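Local coordinates for NAD-dependent epimerase/dehydratase (Methanobrevibacter ruminantium, PDB 6DNT), which probably interconverts UDP-N-acetylglucosamine and its 4-epimer with the help of NAD, and here holds UDP-N-acetylmuramic acid in its sugar-nucleotide pocket, at residues F247-E252 with E329-E334; L273-T278 with P323-F328. All blocks are in the same frame, centred on the assembly; numbering follows the deposited sequence.

Interaction 1: F247-E252 with E329-E334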
# COMPACT_ATOMS: atom_id res chain seq x y z
N PHE A 247 4.49 0.51 25.44
CA PHE A 247 5.93 0.73 25.27
C PHE A 247 6.67 -0.60 25.22
O PHE A 247 6.31 -1.55 25.92
CB PHE A 247 6.50 1.59 26.40
CG PHE A 247 6.01 3.00 26.38
CD1 PHE A 247 6.50 3.93 25.47
CD2 PHE A 247 5.01 3.43 27.27
CE1 PHE A 247 6.05 5.23 25.45
CE2 PHE A 247 4.55 4.73 27.24
CZ PHE A 247 5.08 5.64 26.35
N ILE A 248 7.71 -0.65 24.40
CA ILE A 248 8.48 -1.88 24.19
C ILE A 248 9.96 -1.52 24.02
O ILE A 248 10.32 -0.62 23.27
CB ILE A 248 7.91 -2.68 22.99
CG1 ILE A 248 8.69 -3.97 22.74
CG2 ILE A 248 7.85 -1.86 21.72
CD1 ILE A 248 8.53 -5.00 23.81
N TYR A 249 10.82 -2.19 24.78
CA TYR A 249 12.23 -1.86 24.81
C TYR A 249 12.94 -2.28 23.53
O TYR A 249 12.64 -3.34 22.97
CB TYR A 249 12.88 -2.54 26.01
CG TYR A 249 14.28 -2.08 26.36
CD1 TYR A 249 14.59 -0.72 26.50
CD2 TYR A 249 15.30 -3.01 26.62
CE1 TYR A 249 15.86 -0.30 26.85
CE2 TYR A 249 16.57 -2.58 26.98
CZ TYR A 249 16.84 -1.23 27.10
OH TYR A 249 18.09 -0.77 27.45
N VAL A 250 13.89 -1.45 23.10
CA VAL A 250 14.59 -1.66 21.83
C VAL A 250 15.33 -3.01 21.78
O VAL A 250 15.41 -3.62 20.69
CB VAL A 250 15.56 -0.50 21.51
CG1 VAL A 250 16.72 -0.43 22.51
CG2 VAL A 250 16.07 -0.59 20.06
N LYS A 251 15.85 -3.49 22.91
CA LYS A 251 16.52 -4.80 22.90
C LYS A 251 15.55 -5.95 22.73
O LYS A 251 15.92 -6.99 22.19
CB LYS A 251 17.44 -4.98 24.11
CG LYS A 251 18.56 -3.96 24.08
CD LYS A 251 19.62 -4.24 25.12
CE LYS A 251 20.55 -3.05 25.24
NZ LYS A 251 21.59 -3.30 26.27
N GLU A 252 14.29 -5.75 23.12
CA GLU A 252 13.25 -6.73 22.86
C GLU A 252 12.88 -6.74 21.38
O GLU A 252 12.63 -7.79 20.82
CB GLU A 252 12.02 -6.46 23.72
CG GLU A 252 12.27 -6.52 25.22
CD GLU A 252 12.35 -7.95 25.75
OE1 GLU A 252 13.09 -8.77 25.18
OE2 GLU A 252 11.70 -8.27 26.77
N GLU A 329 11.27 -0.62 34.79
CA GLU A 329 12.18 0.25 35.54
C GLU A 329 13.64 -0.05 35.19
O GLU A 329 14.42 0.88 34.99
CB GLU A 329 11.93 0.13 37.05
CG GLU A 329 12.68 1.16 37.89
CD GLU A 329 12.60 0.87 39.38
OE1 GLU A 329 11.49 0.54 39.86
OE2 GLU A 329 13.64 0.97 40.06
N GLU A 330 14.00 -1.32 35.11
CA GLU A 330 15.37 -1.71 34.74
C GLU A 330 15.74 -1.18 33.35
O GLU A 330 16.83 -0.64 33.15
CB GLU A 330 15.53 -3.24 34.79
CG GLU A 330 16.98 -3.70 34.65
CD GLU A 330 17.24 -5.14 35.08
OE1 GLU A 330 16.30 -5.84 35.53
OE2 GLU A 330 18.40 -5.58 34.96
N GLN A 331 14.80 -1.30 32.41
CA GLN A 331 15.01 -0.80 31.05
C GLN A 331 15.13 0.72 31.00
O GLN A 331 15.99 1.27 30.30
CB GLN A 331 13.88 -1.26 30.13
CG GLN A 331 13.88 -2.77 29.92
CD GLN A 331 12.57 -3.31 29.43
OE1 GLN A 331 11.60 -2.58 29.26
NE2 GLN A 331 12.52 -4.62 29.18
N LEU A 332 14.29 1.40 31.78
CA LEU A 332 14.40 2.85 31.91
C LEU A 332 15.72 3.26 32.55
O LEU A 332 16.34 4.22 32.12
CB LEU A 332 13.22 3.43 32.71
CG LEU A 332 11.88 3.54 32.01
CD1 LEU A 332 10.86 4.06 33.02
CD2 LEU A 332 11.96 4.46 30.79
N ARG A 333 16.19 2.52 33.55
CA ARG A 333 17.49 2.82 34.16
C ARG A 333 18.64 2.72 33.15
O ARG A 333 19.49 3.59 33.08
CB ARG A 333 17.74 1.95 35.40
CG ARG A 333 16.88 2.38 36.59
CD ARG A 333 17.14 1.57 37.85
NE ARG A 333 16.17 1.95 38.89
CZ ARG A 333 16.21 3.08 39.61
NH1 ARG A 333 17.16 3.99 39.44
NH2 ARG A 333 15.25 3.31 40.51
N GLU A 334 18.61 1.68 32.33
CA GLU A 334 19.59 1.51 31.26
C GLU A 334 19.53 2.64 30.23
O GLU A 334 20.54 3.12 29.75
CB GLU A 334 19.36 0.14 30.58
CG GLU A 334 20.53 -0.38 29.78
CD GLU A 334 20.45 -1.89 29.57
OE1 GLU A 334 21.05 -2.63 30.39
OE2 GLU A 334 19.78 -2.35 28.61
O HOH W 1 9.83 -3.86 26.93
O HOH W 2 10.32 -6.30 27.99
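E334 OE2 takes two hydrogen bonds from the segment 247-252. The hydroxyl of Y249 donates the shorter, with OH 2.6 Å from E334 OE2, and meets the carboxylate on its anti side, 15° out of plane. K251 NZ, 3.1 Å from the same E334 OE2, arrives from well above the carboxylate plane, 65° out of it, and adds a salt bridge; the two donors thus come in at very different elevations. An anionic E334 is likely to be favoured by this pairing. K251 is extended beyond CG and approaches E334 from the opposite direction.

The Y249 ring reaches the helix because its CG stands anti to the backbone N (chi1 -168°). Q331 lies over one ring face: its CG is 3.8 Å from the ring centroid, a CH-pi contact, and its amide plane is nearly parallel to the ring. Both ends of that amide are bridged by water to the other segment. One water accepts from Y249 N and donates to Q331 OE1, 3.2 Å away; the second accepts from Q331 NE2 and donates to E252 OE2, which also accepts a hydrogen bond from the backbone N of D324.

This is packing of a C-terminal helix against a strand-to-helix junction of the Rossmann-type domain. Y249 occupies the N-cap position between strand 244-249 and helix 250-262, and its ring also meets that of F208, on strand 199-208. L332 and R333 of helix 328-341 rest on I285 and V289 of helix 279-289.

Interaction 2: L273-T278 with P323-F328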
# COMPACT_ATOMS: atom_id res chain seq x y z
N LEU A 273 4.23 -5.23 24.50
CA LEU A 273 3.96 -6.02 25.71
C LEU A 273 2.49 -6.36 25.94
O LEU A 273 2.19 -7.23 26.75
CB LEU A 273 4.51 -5.31 26.94
CG LEU A 273 6.01 -5.08 27.00
CD1 LEU A 273 6.41 -4.60 28.39
CD2 LEU A 273 6.77 -6.35 26.66
N GLY A 274 1.59 -5.73 25.20
CA GLY A 274 0.16 -5.88 25.44
C GLY A 274 -0.26 -5.26 26.77
O GLY A 274 -1.21 -5.72 27.38
N LYS A 275 0.45 -4.22 27.18
CA LYS A 275 0.15 -3.48 28.41
C LYS A 275 0.11 -1.99 28.10
O LYS A 275 0.82 -1.54 27.21
CB LYS A 275 1.22 -3.75 29.47
CG LYS A 275 1.30 -5.21 29.88
CD LYS A 275 1.83 -5.39 31.29
CE LYS A 275 3.24 -4.86 31.44
NZ LYS A 275 3.80 -5.20 32.78
N SER A 276 -0.73 -1.26 28.82
CA SER A 276 -0.90 0.17 28.65
C SER A 276 -0.16 0.90 29.74
O SER A 276 -0.12 0.44 30.89
CB SER A 276 -2.38 0.55 28.78
OG SER A 276 -3.17 -0.10 27.82
N MET A 277 0.42 2.05 29.41
CA MET A 277 0.87 3.00 30.43
C MET A 277 0.45 4.39 30.03
O MET A 277 0.71 4.81 28.90
CB MET A 277 2.37 2.98 30.62
CG MET A 277 2.82 3.86 31.80
SD MET A 277 4.52 3.56 32.12
CE MET A 277 4.35 2.06 33.09
N THR A 278 -0.15 5.14 30.95
CA THR A 278 -0.45 6.53 30.68
C THR A 278 0.80 7.37 30.69
O THR A 278 1.79 7.03 31.33
CB THR A 278 -1.46 7.14 31.67
OG1 THR A 278 -0.85 7.23 32.97
CG2 THR A 278 -2.73 6.30 31.72
N PRO A 323 8.32 -11.54 25.58
CA PRO A 323 9.07 -10.42 26.15
C PRO A 323 8.96 -10.36 27.68
O PRO A 323 7.98 -10.86 28.23
CB PRO A 323 8.44 -9.20 25.50
CG PRO A 323 7.08 -9.63 25.09
CD PRO A 323 7.18 -11.09 24.76
N ASP A 324 9.96 -9.78 28.33
CA ASP A 324 9.97 -9.67 29.79
C ASP A 324 8.83 -8.74 30.21
O ASP A 324 8.72 -7.63 29.70
CB ASP A 324 11.30 -9.08 30.31
CG ASP A 324 12.52 -9.90 29.92
OD1 ASP A 324 12.41 -11.14 29.79
OD2 ASP A 324 13.61 -9.31 29.75
N GLU A 325 7.97 -9.19 31.12
CA GLU A 325 6.75 -8.44 31.46
C GLU A 325 6.86 -7.55 32.71
O GLU A 325 5.95 -6.76 32.96
CB GLU A 325 5.52 -9.38 31.54
CG GLU A 325 4.99 -9.87 30.18
CD GLU A 325 4.25 -8.81 29.34
OE1 GLU A 325 3.98 -9.06 28.14
OE2 GLU A 325 3.93 -7.72 29.86
N ASP A 326 7.97 -7.62 33.45
CA ASP A 326 8.16 -6.79 34.66
C ASP A 326 9.59 -6.23 34.76
O ASP A 326 10.24 -6.33 35.81
CB ASP A 326 7.78 -7.61 35.91
CG ASP A 326 7.43 -6.74 37.12
OD1 ASP A 326 6.96 -5.58 36.95
OD2 ASP A 326 7.61 -7.22 38.26
N LYS A 327 10.06 -5.62 33.67
CA LYS A 327 11.42 -5.06 33.62
C LYS A 327 11.45 -3.59 33.19
O LYS A 327 12.51 -3.08 32.83
CB LYS A 327 12.28 -5.90 32.68
CG LYS A 327 12.61 -7.29 33.20
CD LYS A 327 13.69 -7.25 34.26
CE LYS A 327 14.15 -8.65 34.65
NZ LYS A 327 15.56 -8.63 35.15
N PHE A 328 10.33 -2.89 33.26
CA PHE A 328 10.27 -1.51 32.76
C PHE A 328 11.23 -0.56 33.46
O PHE A 328 11.95 0.19 32.82
CB PHE A 328 8.84 -0.97 32.83
CG PHE A 328 8.65 0.35 32.14
CD1 PHE A 328 8.98 0.50 30.80
CD2 PHE A 328 8.11 1.45 32.82
CE1 PHE A 328 8.80 1.71 30.15
CE2 PHE A 328 7.92 2.66 32.17
CZ PHE A 328 8.26 2.79 30.83
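K275 bends at chi3 (-62°) and E325 at chi2, and these turns lay the two side chains alongside each other, running in opposite directions. The contact joins two surface loops at the edge of the NAD-binding epimerase fold: one leads into the short strand 277-278, the other into helix 328-341. K275 NZ donates to the backbone E325 O at 2.7 Å, with a C=O...N angle of 164°, so the ammonium lies almost in line with the carbonyl. The carboxylate is a looser partner: K275 NZ to E325 OE2 is a long salt bridge of 3.9 Å, while K275 CE packs at 3.3 Å from E325 OE2. An alanine in place of E325 would keep the carbonyl bond but would probably cost the lysine the closer of two nearby negative charges and the carboxylate packed along its methylenes.

Apolar contacts flank this pair. L273 CD2 sits 3.5 Å from P323 CB, one leucine branch lying against the proline ring. M277 and F328 form a Met-aromatic contact, with M277 also resting on L282 and I285 of helix 279-289. The sulfur approaches obliquely: M277 SD is 4.5 Å from the F328 ring centroid, 50° off the ring normal, and F328 CE2 is its nearest ring atom.

How the interactions relate
From the N terminus, the chain reaches segment 247-252 first, then 273-278, then 323-328, and at once 329-334. Interaction 2 closes a loop of 44 residues and is nested inside the 76-residue loop closed by interaction 1. The centres lie about 9 Å apart, and the two contacts touch: the E252-D324 bond joins them, and I248 CD1 packs 3.6 Å from L273 CD2. Strands 244-249 and 277-278 are antiparallel neighbours in one sheet. Together the contacts therefore tie the loop before helix 328-341, and the start of that helix, to neighbouring strands of the sheet and the start of helix 250-262.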